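Local coordinates for protein FAD-binding oxidoreductase (PDB 7PBG) that oxidises 4-ethylphenol and related 4-alkylphenols, dehydrogenating 4-ethylphenol to 4-vinylphenol, with covalently bound FAD as its cofactor, at residues 163-168 and 219-224; 157-162 and 229-234; 177-182 and 215-220. One frame throughout, in Å; residues are numbered along the deposited sequence.

Contact 1. Residues 163-168 and 219-224; sequences MEHGVG and LFEQSN. With FAD (flavin-adenine dinucleotide), chain C.
The Schellman motif that ends helix 158-163, in the FAD-binding domain of PCMH type, meets residues 220-222. His165, with positive phi, is its C-prime residue. Gly166 N turns back to Asn161 O, and His165 N to Thr162 O. Gln222 ties down this helix end with two hydrogen bonds. Gln222 N donates to Met163 O at 2.8 Å. Gln222 NE2 reaches Glu164 O at 3.0 Å from above the carbonyl plane, while that oxygen lies close to the amide plane. The amide has further partners: NE2 also bonds Tyr476 O, and OE1 accepts from Gly213 N of the second subunit. The Glu164 carboxylate forms salt bridges with Lys518 and Arg477, and Glu164 CG passes FAD C5B at 3.6 Å. The Met163 chain is folded at chi2 (-81°) and chi3 (-67°). This brings Met163 CE to 3.2 Å from Phe220 O and 3.6 Å from the adenine atom FAD N3A. The Glu221 carboxylate stands beside the His165 ring, planes 80° apart, with Glu221 OE1 at the ring edge 3.2 Å from His165 CD2. Glu221 OE2 bonds Ser215 of the second subunit. Beyond the turn, Val167 N donates to FAD O2 and Val167 O accepts from FAD N3. Met163 rests on Cys228 of strand 226-237, while His165 touches helix 175-178.

Contact 2. Residues 157-162 and 229-234; sequences SVMGNT and TRMGMQ. With FAD (flavin-adenine dinucleotide), chain C.
Met159 and Thr162 face Met231 and Met233 where helix 158-163 crosses strand 226-237 of the FAD-binding domain. The two segments run at 83° to each other. The helix carries a Ser157 N-cap, with Gly160 N bonded to Ser157 OG, and its first turn lies beside the FAD pyrophosphate. The tight part is a sulfur-rich layer. Met159 runs out extended, with CG anti to the backbone N, and bends at chi3 (-69°). Its methyl CE thus lies against the strand backbone, 3.6 Å from Arg230 N. Its sulfur, back along the same chain, is 3.6 Å from FAD N6A, so one side chain spans adenine and sheet. Thr162 uses both of its branches. Thr162 CG2 packs on Met231 SD at 3.8 Å. Thr162 OG1 meets Met233 CE tip to tip at 3.3 Å and donates to Val158 O at 2.8 Å, which fixes its rotation. Replacing Thr162 by alanine removes both branches and would probably open a gap beside Met231 SD and set the Met233 methyl free to turn. The packing is looser at Val158, whose CG1 comes no nearer than 4.1 Å to Met233 CG. Loosest is the far side of the strand. There the partly exposed Arg230 side chain points away from the helix and touches Glu183 instead. On the cofactor side, Ser157 N donates to FAD O2P. Asn161 OD1 accepts from His175, while Asn161 ND2 is shared between two FAD oxygens, O4' at 3.1 Å and O2 at 3.0 Å.

Contact 3. Residues 177-182 and 215-220; sequences MWRCGM and SIEGLF
Glu217, at the start of the 3-10 segment 217-220, reaches across to Arg179 and Gly181 at the start of strand 179-186. Both of its carboxylate oxygens are used. Glu217 OE1 takes Arg179 NE at 3.0 Å in a salt bridge, on its anti side. Glu217 OE2 takes Gly181 N at 2.8 Å on its syn side, and Thr194 OG1 is a second partner of OE2. The same threonine hydroxyl bonds Met182 N. A water lies 2.6 Å from Glu217 OE1, probably as donor, and accepts from Arg179 NH2 at 3.0 Å. Its link to Arg179 O is weak. The buried carboxylate is thus met by a backbone N-H, a guanidinium, a hydroxyl and a water, which would probably keep it ionised. The salt bridge is not a flat, two-pronged pair. Guanidinium and carboxylate planes stand 81° apart. A bend at Arg179 chi3 (73°) lays one guanidinium face against Glu217 CB. Arg179 NH1 makes a long, weak ion pair with Glu221 OE1. Past the charges the contact turns apolar. Met182 SD crosses Glu217 CG at 3.7 Å, and Met182 CE touches Phe220 CB at 3.9 Å. Backbone bonds join Ser215 and Gly218 to the second subunit, so the 3-10 turn lies at the dimer interface. Strand 179-186 pairs with strands 191-193 and 226-237 of the antiparallel sheet, and Arg179 also touches Thr162 on helix 158-163.

All three contacts are buried and gather round helix 158-163 and the sheet that holds strands 179-186 and 226-237. Contact 2 is the apolar layer between that helix and the sheet. Contact 1 takes over at the helix end, where backbone and amide bonds join the methionine packing. Contact 3 is built on a charged pair and a water. It touches no FAD, unlike the other two. Contacts 1 and 3 share Leu219 and Phe220 and both meet the second subunit. The joins are close: Met163 SD packs on Met231 CE of contact 2 and Met182 CE of contact 3, and Gly232 N is probably hydrogen-bonded to Gly181 O.

Contact 1. Residues 163-168 and 219-224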
loop_
_atom_site.group_PDB
_atom_site.type_symbol
_atom_site.label_atom_id
_atom_site.label_comp_id
_atom_site.label_asym_id
_atom_site.label_seq_id
_atom_site.Cartn_x
_atom_site.Cartn_y
_atom_site.Cartn_z
ATOM N N MET A 163 -5.828 7.374 9.149
ATOM C CA MET A 163 -6.031 6.174 10.014
ATOM C C MET A 163 -7.403 5.539 9.748
ATOM O O MET A 163 -7.592 4.357 10.136
ATOM C CB MET A 163 -5.954 6.493 11.500
ATOM C CG MET A 163 -4.761 7.265 11.931
ATOM S SD MET A 163 -3.335 6.249 12.133
ATOM C CE MET A 163 -3.695 5.169 13.528
ATOM N N GLU A 164 -8.338 6.248 9.117
ATOM C CA GLU A 164 -9.657 5.710 8.713
ATOM C C GLU A 164 -9.659 5.243 7.252
ATOM O O GLU A 164 -10.735 4.927 6.752
ATOM C CB GLU A 164 -10.745 6.777 8.891
ATOM C CG GLU A 164 -11.208 6.846 10.325
ATOM C CD GLU A 164 -12.163 5.710 10.693
ATOM O OE1 GLU A 164 -11.710 4.770 11.408
ATOM O OE2 GLU A 164 -13.373 5.779 10.292
ATOM N N HIS A 165 -8.513 5.233 6.556
ATOM C CA HIS A 165 -8.470 5.001 5.101
ATOM C C HIS A 165 -9.360 6.036 4.445
ATOM O O HIS A 165 -10.100 5.726 3.481
ATOM C CB HIS A 165 -8.875 3.551 4.688
ATOM C CG HIS A 165 -8.301 3.147 3.353
ATOM N ND1 HIS A 165 -8.910 3.466 2.142
ATOM C CD2 HIS A 165 -7.195 2.444 3.025
ATOM C CE1 HIS A 165 -8.199 2.960 1.144
ATOM N NE2 HIS A 165 -7.157 2.317 1.671
ATOM N N GLY A 166 -9.212 7.290 4.851
ATOM C CA GLY A 166 -9.957 8.373 4.246
ATOM C C GLY A 166 -9.381 8.788 2.912
ATOM O O GLY A 166 -8.293 8.328 2.514
ATOM N N VAL A 167 -10.097 9.672 2.224
ATOM C CA VAL A 167 -9.759 10.015 0.818
ATOM C C VAL A 167 -10.015 11.478 0.559
ATOM O O VAL A 167 -10.876 12.111 1.210
ATOM C CB VAL A 167 -10.540 9.178 -0.208
ATOM C CG1 VAL A 167 -10.231 7.701 -0.043
ATOM C CG2 VAL A 167 -12.038 9.439 -0.125
ATOM N N GLY A 168 -9.311 11.947 -0.458
ATOM C CA GLY A 168 -9.554 13.254 -1.060
ATOM C C GLY A 168 -9.830 13.100 -2.524
ATOM O O GLY A 168 -10.404 12.093 -2.916
ATOM N N LEU A 219 -1.795 -2.277 9.502
ATOM C CA LEU A 219 -2.419 -2.806 10.740
ATOM C C LEU A 219 -3.052 -1.679 11.547
ATOM O O LEU A 219 -3.949 -1.962 12.330
ATOM C CB LEU A 219 -1.382 -3.465 11.632
ATOM C CG LEU A 219 -0.858 -4.809 11.194
ATOM C CD1 LEU A 219 -0.096 -5.409 12.363
ATOM C CD2 LEU A 219 -1.991 -5.696 10.766
ATOM N N PHE A 220 -2.566 -0.455 11.417
ATOM C CA PHE A 220 -3.054 0.669 12.253
ATOM C C PHE A 220 -4.222 1.385 11.568
ATOM O O PHE A 220 -4.629 2.475 12.057
ATOM C CB PHE A 220 -1.896 1.605 12.588
ATOM C CG PHE A 220 -0.835 0.896 13.373
ATOM C CD1 PHE A 220 -1.079 0.440 14.658
ATOM C CD2 PHE A 220 0.351 0.532 12.751
ATOM C CE1 PHE A 220 -0.115 -0.287 15.336
ATOM C CE2 PHE A 220 1.337 -0.134 13.456
ATOM C CZ PHE A 220 1.092 -0.579 14.736
ATOM N N GLU A 221 -4.763 0.866 10.467
ATOM C CA GLU A 221 -5.928 1.512 9.833
ATOM C C GLU A 221 -7.229 0.880 10.336
ATOM O O GLU A 221 -7.375 -0.373 10.325
ATOM C CB GLU A 221 -5.744 1.622 8.319
ATOM C CG GLU A 221 -6.108 0.415 7.552
ATOM C CD GLU A 221 -6.197 0.746 6.069
ATOM O OE1 GLU A 221 -5.493 1.684 5.634
ATOM O OE2 GLU A 221 -7.031 0.143 5.411
ATOM N N GLN A 222 -8.132 1.718 10.794
ATOM C CA GLN A 222 -9.465 1.296 11.301
ATOM C C GLN A 222 -9.305 0.181 12.330
ATOM O O GLN A 222 -10.025 -0.836 12.289
ATOM C CB GLN A 222 -10.348 0.820 10.159
ATOM C CG GLN A 222 -10.754 1.925 9.196
ATOM C CD GLN A 222 -11.794 1.447 8.206
ATOM O OE1 GLN A 222 -12.227 0.291 8.268
ATOM N NE2 GLN A 222 -12.106 2.259 7.199
ATOM N N SER A 223 -8.398 0.363 13.248
ATOM C CA SER A 223 -8.091 -0.718 14.210
ATOM C C SER A 223 -7.824 -0.095 15.562
ATOM O O SER A 223 -7.891 1.144 15.717
ATOM C CB SER A 223 -6.895 -1.525 13.705
ATOM O OG SER A 223 -5.758 -0.665 13.723
ATOM N N ASN A 224 -7.556 -0.959 16.525
ATOM C CA ASN A 224 -7.340 -0.559 17.921
ATOM C C ASN A 224 -6.035 -1.208 18.419
ATOM O O ASN A 224 -6.019 -1.894 19.472
ATOM C CB ASN A 224 -8.599 -0.913 18.686
ATOM C CG ASN A 224 -9.038 -2.344 18.479
ATOM O OD1 ASN A 224 -8.405 -3.133 17.763
ATOM N ND2 ASN A 224 -10.188 -2.668 19.074
HETATM P PA FAD C . -10.111 11.537 13.808
HETATM O O1A FAD C . -11.513 11.627 14.318
HETATM O O2A FAD C . -9.015 12.219 14.589
HETATM O O5B FAD C . -9.739 10.018 13.687
HETATM C C5B FAD C . -10.634 9.068 13.126
HETATM C C4B FAD C . -10.330 7.728 13.751
HETATM O O4B FAD C . -8.987 7.288 13.395
HETATM C C3B FAD C . -10.339 7.683 15.287
HETATM O O3B FAD C . -11.663 7.542 15.795
HETATM C C2B FAD C . -9.377 6.523 15.589
HETATM O O2B FAD C . -10.066 5.296 15.446
HETATM C C1B FAD C . -8.318 6.721 14.509
HETATM N N9A FAD C . -7.235 7.593 14.881
HETATM C C8A FAD C . -7.113 8.905 14.545
HETATM N N7A FAD C . -6.016 9.430 15.004
HETATM C C5A FAD C . -5.413 8.431 15.732
HETATM C C6A FAD C . -4.195 8.373 16.414
HETATM N N6A FAD C . -3.383 9.428 16.557
HETATM N N1A FAD C . -3.886 7.203 17.020
HETATM C C2A FAD C . -4.724 6.146 16.867
HETATM N N3A FAD C . -5.878 6.080 16.216
HETATM C C4A FAD C . -6.168 7.276 15.665
HETATM N N1 FAD C . -14.059 11.611 4.853
HETATM C C2 FAD C . -13.187 11.395 3.885
HETATM O O2 FAD C . -12.223 10.602 4.048
HETATM N N3 FAD C . -13.240 12.075 2.724
HETATM C C4 FAD C . -14.241 12.957 2.433
HETATM O O4 FAD C . -14.200 13.611 1.373
HETATM C C4X FAD C . -15.206 13.181 3.398
HETATM N N5 FAD C . -16.172 14.012 3.112
HETATM C C5X FAD C . -17.109 14.224 4.094
HETATM C C6 FAD C . -18.142 15.132 3.821
HETATM C C7 FAD C . -19.097 15.452 4.767
HETATM C C7M FAD C . -20.183 16.452 4.428
HETATM C C8 FAD C . -19.010 14.850 6.040
HETATM C C8M FAD C . -20.023 15.165 7.099
HETATM C C9 FAD C . -18.018 13.929 6.309
HETATM C C9A FAD C . -17.033 13.601 5.359
HETATM N N10 FAD C . -15.984 12.723 5.618
HETATM C C10 FAD C . -15.024 12.493 4.643
HETATM C "C1'" FAD C . -15.793 12.096 6.951
HETATM C "C2'" FAD C . -14.921 12.934 7.900
HETATM O "O2'" FAD C . -15.283 14.355 7.835
HETATM C "C3'" FAD C . -13.405 12.884 7.618
HETATM O "O3'" FAD C . -13.007 11.565 7.334
HETATM C "C4'" FAD C . -12.505 13.436 8.731
HETATM O "O4'" FAD C . -11.243 13.849 8.183
HETATM C "C5'" FAD C . -12.289 12.414 9.814
HETATM O "O5'" FAD C . -12.105 13.027 11.097
HETATM P P FAD C . -10.651 13.392 11.646
HETATM O O1P FAD C . -10.806 14.426 12.721
HETATM O O2P FAD C . -9.820 13.731 10.450
HETATM O O3P FAD C . -10.115 12.025 12.278
#

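Contact 2. Residues 157-162 and 229-234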
loop_
_atom_site.group_PDB
_atom_site.type_symbol
_atom_site.label_atom_id
_atom_site.label_comp_id
_atom_site.label_asym_id
_atom_site.label_seq_id
_atom_site.Cartn_x
_atom_site.Cartn_y
_atom_site.Cartn_z
ATOM N N SER A 157 -8.156 16.032 10.242
ATOM C CA SER A 157 -6.742 15.739 10.601
ATOM C C SER A 157 -6.019 14.973 9.489
ATOM O O SER A 157 -6.526 13.901 9.007
ATOM C CB SER A 157 -6.667 14.965 11.911
ATOM O OG SER A 157 -5.386 14.399 12.066
ATOM N N VAL A 158 -4.870 15.455 9.030
ATOM C CA VAL A 158 -4.109 14.718 7.978
ATOM C C VAL A 158 -3.899 13.294 8.455
ATOM O O VAL A 158 -4.205 12.316 7.697
ATOM C CB VAL A 158 -2.808 15.458 7.645
ATOM C CG1 VAL A 158 -1.980 14.731 6.583
ATOM C CG2 VAL A 158 -3.084 16.886 7.264
ATOM N N MET A 159 -3.513 13.153 9.714
ATOM C CA MET A 159 -3.218 11.832 10.318
ATOM C C MET A 159 -4.506 11.058 10.563
ATOM O O MET A 159 -4.616 9.823 10.211
ATOM C CB MET A 159 -2.464 12.026 11.627
ATOM C CG MET A 159 -2.143 10.735 12.264
ATOM S SD MET A 159 -1.402 10.917 13.893
ATOM C CE MET A 159 0.180 11.614 13.410
ATOM N N GLY A 160 -5.462 11.708 11.218
ATOM C CA GLY A 160 -6.694 11.017 11.636
ATOM C C GLY A 160 -7.468 10.488 10.445
ATOM O O GLY A 160 -7.942 9.347 10.443
ATOM N N ASN A 161 -7.568 11.280 9.374
ATOM C CA ASN A 161 -8.293 10.838 8.173
ATOM C C ASN A 161 -7.580 9.595 7.626
ATOM O O ASN A 161 -8.244 8.626 7.235
ATOM C CB ASN A 161 -8.339 11.993 7.178
ATOM C CG ASN A 161 -9.056 11.602 5.917
ATOM O OD1 ASN A 161 -8.459 10.966 5.023
ATOM N ND2 ASN A 161 -10.318 11.979 5.845
ATOM N N THR A 162 -6.249 9.640 7.554
ATOM C CA THR A 162 -5.428 8.532 7.041
ATOM C C THR A 162 -5.757 7.273 7.824
ATOM O O THR A 162 -5.839 6.202 7.168
ATOM C CB THR A 162 -3.942 8.901 7.012
ATOM O OG1 THR A 162 -3.767 10.026 6.153
ATOM C CG2 THR A 162 -3.088 7.792 6.473
ATOM N N THR A 229 1.600 9.038 16.960
ATOM C CA THR A 229 2.062 10.354 17.478
ATOM C C THR A 229 2.763 11.142 16.374
ATOM O O THR A 229 3.076 12.329 16.583
ATOM C CB THR A 229 2.938 10.107 18.701
ATOM O OG1 THR A 229 4.035 9.281 18.295
ATOM C CG2 THR A 229 2.148 9.437 19.804
ATOM N N ARG A 230 3.025 10.534 15.242
ATOM C CA ARG A 230 3.765 11.218 14.136
ATOM C C ARG A 230 3.517 10.435 12.871
ATOM O O ARG A 230 3.508 9.159 12.927
ATOM C CB ARG A 230 5.261 11.313 14.477
ATOM C CG ARG A 230 6.011 12.214 13.499
ATOM C CD ARG A 230 7.511 12.042 13.509
ATOM N NE ARG A 230 8.040 12.403 14.806
ATOM C CZ ARG A 230 9.230 12.900 15.044
ATOM N NH1 ARG A 230 10.083 13.114 14.053
ATOM N NH2 ARG A 230 9.535 13.214 16.289
ATOM N N MET A 231 3.358 11.117 11.730
ATOM C CA MET A 231 3.088 10.435 10.460
ATOM C C MET A 231 3.689 11.241 9.312
ATOM O O MET A 231 3.539 12.491 9.317
ATOM C CB MET A 231 1.595 10.276 10.205
ATOM C CG MET A 231 1.280 9.467 8.955
ATOM S SD MET A 231 -0.482 9.426 8.633
ATOM C CE MET A 231 -0.863 7.993 9.636
ATOM N N GLY A 232 4.407 10.552 8.420
ATOM C CA GLY A 232 4.828 11.203 7.172
ATOM C C GLY A 232 3.706 11.136 6.156
ATOM O O GLY A 232 3.004 10.084 6.071
ATOM N N MET A 233 3.530 12.209 5.392
ATOM C CA MET A 233 2.504 12.248 4.319
ATOM C C MET A 233 3.201 12.731 3.066
ATOM O O MET A 233 3.671 13.878 3.089
ATOM C CB MET A 233 1.311 13.141 4.649
ATOM C CG MET A 233 0.264 13.246 3.536
ATOM S SD MET A 233 -0.324 11.585 3.026
ATOM C CE MET A 233 -1.026 10.988 4.564
ATOM N N GLN A 234 3.388 11.850 2.089
ATOM C CA GLN A 234 4.027 12.271 0.800
ATOM C C GLN A 234 3.058 13.206 0.052
ATOM O O GLN A 234 1.840 13.013 0.156
ATOM C CB GLN A 234 4.409 11.008 0.039
ATOM C CG GLN A 234 5.428 10.212 0.811
ATOM C CD GLN A 234 5.784 8.897 0.198
ATOM O OE1 GLN A 234 5.099 8.407 -0.697
ATOM N NE2 GLN A 234 6.885 8.361 0.672
HETATM P PA FAD C . -10.111 11.537 13.808
HETATM O O1A FAD C . -11.513 11.627 14.318
HETATM O O2A FAD C . -9.015 12.219 14.589
HETATM O O5B FAD C . -9.739 10.018 13.687
HETATM C C5B FAD C . -10.634 9.068 13.126
HETATM C C4B FAD C . -10.330 7.728 13.751
HETATM O O4B FAD C . -8.987 7.288 13.395
HETATM C C3B FAD C . -10.339 7.683 15.287
HETATM O O3B FAD C . -11.663 7.542 15.795
HETATM C C2B FAD C . -9.377 6.523 15.589
HETATM O O2B FAD C . -10.066 5.296 15.446
HETATM C C1B FAD C . -8.318 6.721 14.509
HETATM N N9A FAD C . -7.235 7.593 14.881
HETATM C C8A FAD C . -7.113 8.905 14.545
HETATM N N7A FAD C . -6.016 9.430 15.004
HETATM C C5A FAD C . -5.413 8.431 15.732
HETATM C C6A FAD C . -4.195 8.373 16.414
HETATM N N6A FAD C . -3.383 9.428 16.557
HETATM N N1A FAD C . -3.886 7.203 17.020
HETATM C C2A FAD C . -4.724 6.146 16.867
HETATM N N3A FAD C . -5.878 6.080 16.216
HETATM C C4A FAD C . -6.168 7.276 15.665
HETATM N N1 FAD C . -14.059 11.611 4.853
HETATM C C2 FAD C . -13.187 11.395 3.885
HETATM O O2 FAD C . -12.223 10.602 4.048
HETATM N N3 FAD C . -13.240 12.075 2.724
HETATM C C4 FAD C . -14.241 12.957 2.433
HETATM O O4 FAD C . -14.200 13.611 1.373
HETATM C C4X FAD C . -15.206 13.181 3.398
HETATM N N5 FAD C . -16.172 14.012 3.112
HETATM C C5X FAD C . -17.109 14.224 4.094
HETATM C C6 FAD C . -18.142 15.132 3.821
HETATM C C7 FAD C . -19.097 15.452 4.767
HETATM C C7M FAD C . -20.183 16.452 4.428
HETATM C C8 FAD C . -19.010 14.850 6.040
HETATM C C8M FAD C . -20.023 15.165 7.099
HETATM C C9 FAD C . -18.018 13.929 6.309
HETATM C C9A FAD C . -17.033 13.601 5.359
HETATM N N10 FAD C . -15.984 12.723 5.618
HETATM C C10 FAD C . -15.024 12.493 4.643
HETATM C "C1'" FAD C . -15.793 12.096 6.951
HETATM C "C2'" FAD C . -14.921 12.934 7.900
HETATM O "O2'" FAD C . -15.283 14.355 7.835
HETATM C "C3'" FAD C . -13.405 12.884 7.618
HETATM O "O3'" FAD C . -13.007 11.565 7.334
HETATM C "C4'" FAD C . -12.505 13.436 8.731
HETATM O "O4'" FAD C . -11.243 13.849 8.183
HETATM C "C5'" FAD C . -12.289 12.414 9.814
HETATM O "O5'" FAD C . -12.105 13.027 11.097
HETATM P P FAD C . -10.651 13.392 11.646
HETATM O O1P FAD C . -10.806 14.426 12.721
HETATM O O2P FAD C . -9.820 13.731 10.450
HETATM O O3P FAD C . -10.115 12.025 12.278
#

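Contact 3. Residues 177-182 and 215-220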
loop_
_atom_site.group_PDB
_atom_site.type_symbol
_atom_site.label_atom_id
_atom_site.label_comp_id
_atom_site.label_asym_id
_atom_site.label_seq_id
_atom_site.Cartn_x
_atom_site.Cartn_y
_atom_site.Cartn_z
ATOM N N MET A 177 -2.088 5.431 0.678
ATOM C CA MET A 177 -0.981 5.188 -0.284
ATOM C C MET A 177 0.177 6.153 -0.027
ATOM O O MET A 177 1.348 5.747 -0.125
ATOM C CB MET A 177 -1.505 5.398 -1.710
ATOM C CG MET A 177 -0.505 5.208 -2.824
ATOM S SD MET A 177 -1.437 5.167 -4.421
ATOM C CE MET A 177 -2.911 4.258 -3.982
ATOM N N TRP A 178 -0.119 7.371 0.379
ATOM C CA TRP A 178 0.910 8.427 0.515
ATOM C C TRP A 178 1.420 8.593 1.937
ATOM O O TRP A 178 2.459 9.236 2.092
ATOM C CB TRP A 178 0.392 9.707 -0.128
ATOM C CG TRP A 178 0.001 9.392 -1.529
ATOM C CD1 TRP A 178 -1.265 9.293 -2.038
ATOM C CD2 TRP A 178 0.892 8.971 -2.574
ATOM N NE1 TRP A 178 -1.209 8.908 -3.342
ATOM C CE2 TRP A 178 0.091 8.713 -3.707
ATOM C CE3 TRP A 178 2.283 8.825 -2.674
ATOM C CZ2 TRP A 178 0.625 8.305 -4.925
ATOM C CZ3 TRP A 178 2.812 8.399 -3.877
ATOM C CH2 TRP A 178 1.991 8.139 -4.977
ATOM N N ARG A 179 0.727 7.987 2.906
ATOM C CA ARG A 179 1.229 7.744 4.275
ATOM C C ARG A 179 2.582 7.045 4.172
ATOM O O ARG A 179 2.665 5.979 3.539
ATOM C CB ARG A 179 0.229 6.868 5.009
ATOM C CG ARG A 179 0.642 6.431 6.416
ATOM C CD ARG A 179 -0.219 5.289 6.851
ATOM N NE ARG A 179 0.156 4.080 6.119
ATOM C CZ ARG A 179 -0.657 3.111 5.729
ATOM N NH1 ARG A 179 -1.933 3.160 6.029
ATOM N NH2 ARG A 179 -0.192 2.097 5.033
ATOM N N CYS A 180 3.597 7.512 4.894
ATOM C CA CYS A 180 4.869 6.771 4.945
ATOM C C CYS A 180 5.652 7.116 6.202
ATOM O O CYS A 180 6.093 8.268 6.349
ATOM C CB CYS A 180 5.690 7.079 3.698
ATOM S SG CYS A 180 7.103 5.956 3.553
ATOM N N GLY A 181 5.701 6.211 7.146
ATOM C CA GLY A 181 6.501 6.382 8.361
ATOM C C GLY A 181 5.621 6.874 9.485
ATOM O O GLY A 181 5.185 8.060 9.449
ATOM N N MET A 182 5.418 6.050 10.500
ATOM C CA MET A 182 4.540 6.377 11.630
ATOM C C MET A 182 5.326 6.114 12.907
ATOM O O MET A 182 6.090 5.114 12.955
ATOM C CB MET A 182 3.307 5.467 11.635
ATOM C CG MET A 182 2.384 5.759 10.506
ATOM S SD MET A 182 1.138 4.474 10.342
ATOM C CE MET A 182 0.071 4.872 11.727
ATOM N N SER A 215 5.253 -5.466 6.215
ATOM C CA SER A 215 4.789 -4.063 6.130
ATOM C C SER A 215 3.566 -3.941 7.029
ATOM O O SER A 215 2.545 -4.604 6.713
ATOM C CB SER A 215 4.489 -3.680 4.701
ATOM O OG SER A 215 5.696 -3.524 3.963
ATOM N N ILE A 216 3.670 -3.186 8.133
ATOM C CA ILE A 216 2.608 -3.239 9.184
ATOM C C ILE A 216 1.901 -1.883 9.362
ATOM O O ILE A 216 1.037 -1.804 10.217
ATOM C CB ILE A 216 3.182 -3.739 10.518
ATOM C CG1 ILE A 216 4.266 -2.811 11.070
ATOM C CG2 ILE A 216 3.669 -5.162 10.335
ATOM C CD1 ILE A 216 4.738 -3.168 12.463
ATOM N N GLU A 217 2.165 -0.862 8.550
ATOM C CA GLU A 217 1.397 0.409 8.754
ATOM C C GLU A 217 -0.105 0.166 8.516
ATOM O O GLU A 217 -0.923 0.859 9.168
ATOM C CB GLU A 217 1.866 1.526 7.830
ATOM C CG GLU A 217 3.178 2.128 8.311
ATOM C CD GLU A 217 3.791 3.228 7.470
ATOM O OE1 GLU A 217 3.087 3.779 6.554
ATOM O OE2 GLU A 217 4.951 3.597 7.787
ATOM N N GLY A 218 -0.470 -0.755 7.611
ATOM C CA GLY A 218 -1.870 -1.087 7.336
ATOM C C GLY A 218 -2.551 -1.699 8.545
ATOM O O GLY A 218 -3.810 -1.613 8.628
ATOM N N LEU A 219 -1.795 -2.277 9.502
ATOM C CA LEU A 219 -2.419 -2.806 10.740
ATOM C C LEU A 219 -3.052 -1.679 11.547
ATOM O O LEU A 219 -3.949 -1.962 12.330
ATOM C CB LEU A 219 -1.382 -3.465 11.632
ATOM C CG LEU A 219 -0.858 -4.809 11.194
ATOM C CD1 LEU A 219 -0.096 -5.409 12.363
ATOM C CD2 LEU A 219 -1.991 -5.696 10.766
ATOM N N PHE A 220 -2.566 -0.455 11.417
ATOM C CA PHE A 220 -3.054 0.669 12.253
ATOM C C PHE A 220 -4.222 1.385 11.568
ATOM O O PHE A 220 -4.629 2.475 12.057
ATOM C CB PHE A 220 -1.896 1.605 12.588
ATOM C CG PHE A 220 -0.835 0.896 13.373
ATOM C CD1 PHE A 220 -1.079 0.440 14.658
ATOM C CD2 PHE A 220 0.351 0.532 12.751
ATOM C CE1 PHE A 220 -0.115 -0.287 15.336
ATOM C CE2 PHE A 220 1.337 -0.134 13.456
ATOM C CZ PHE A 220 1.092 -0.579 14.736
HETATM O O HOH W 1 2.592 2.704 4.214
#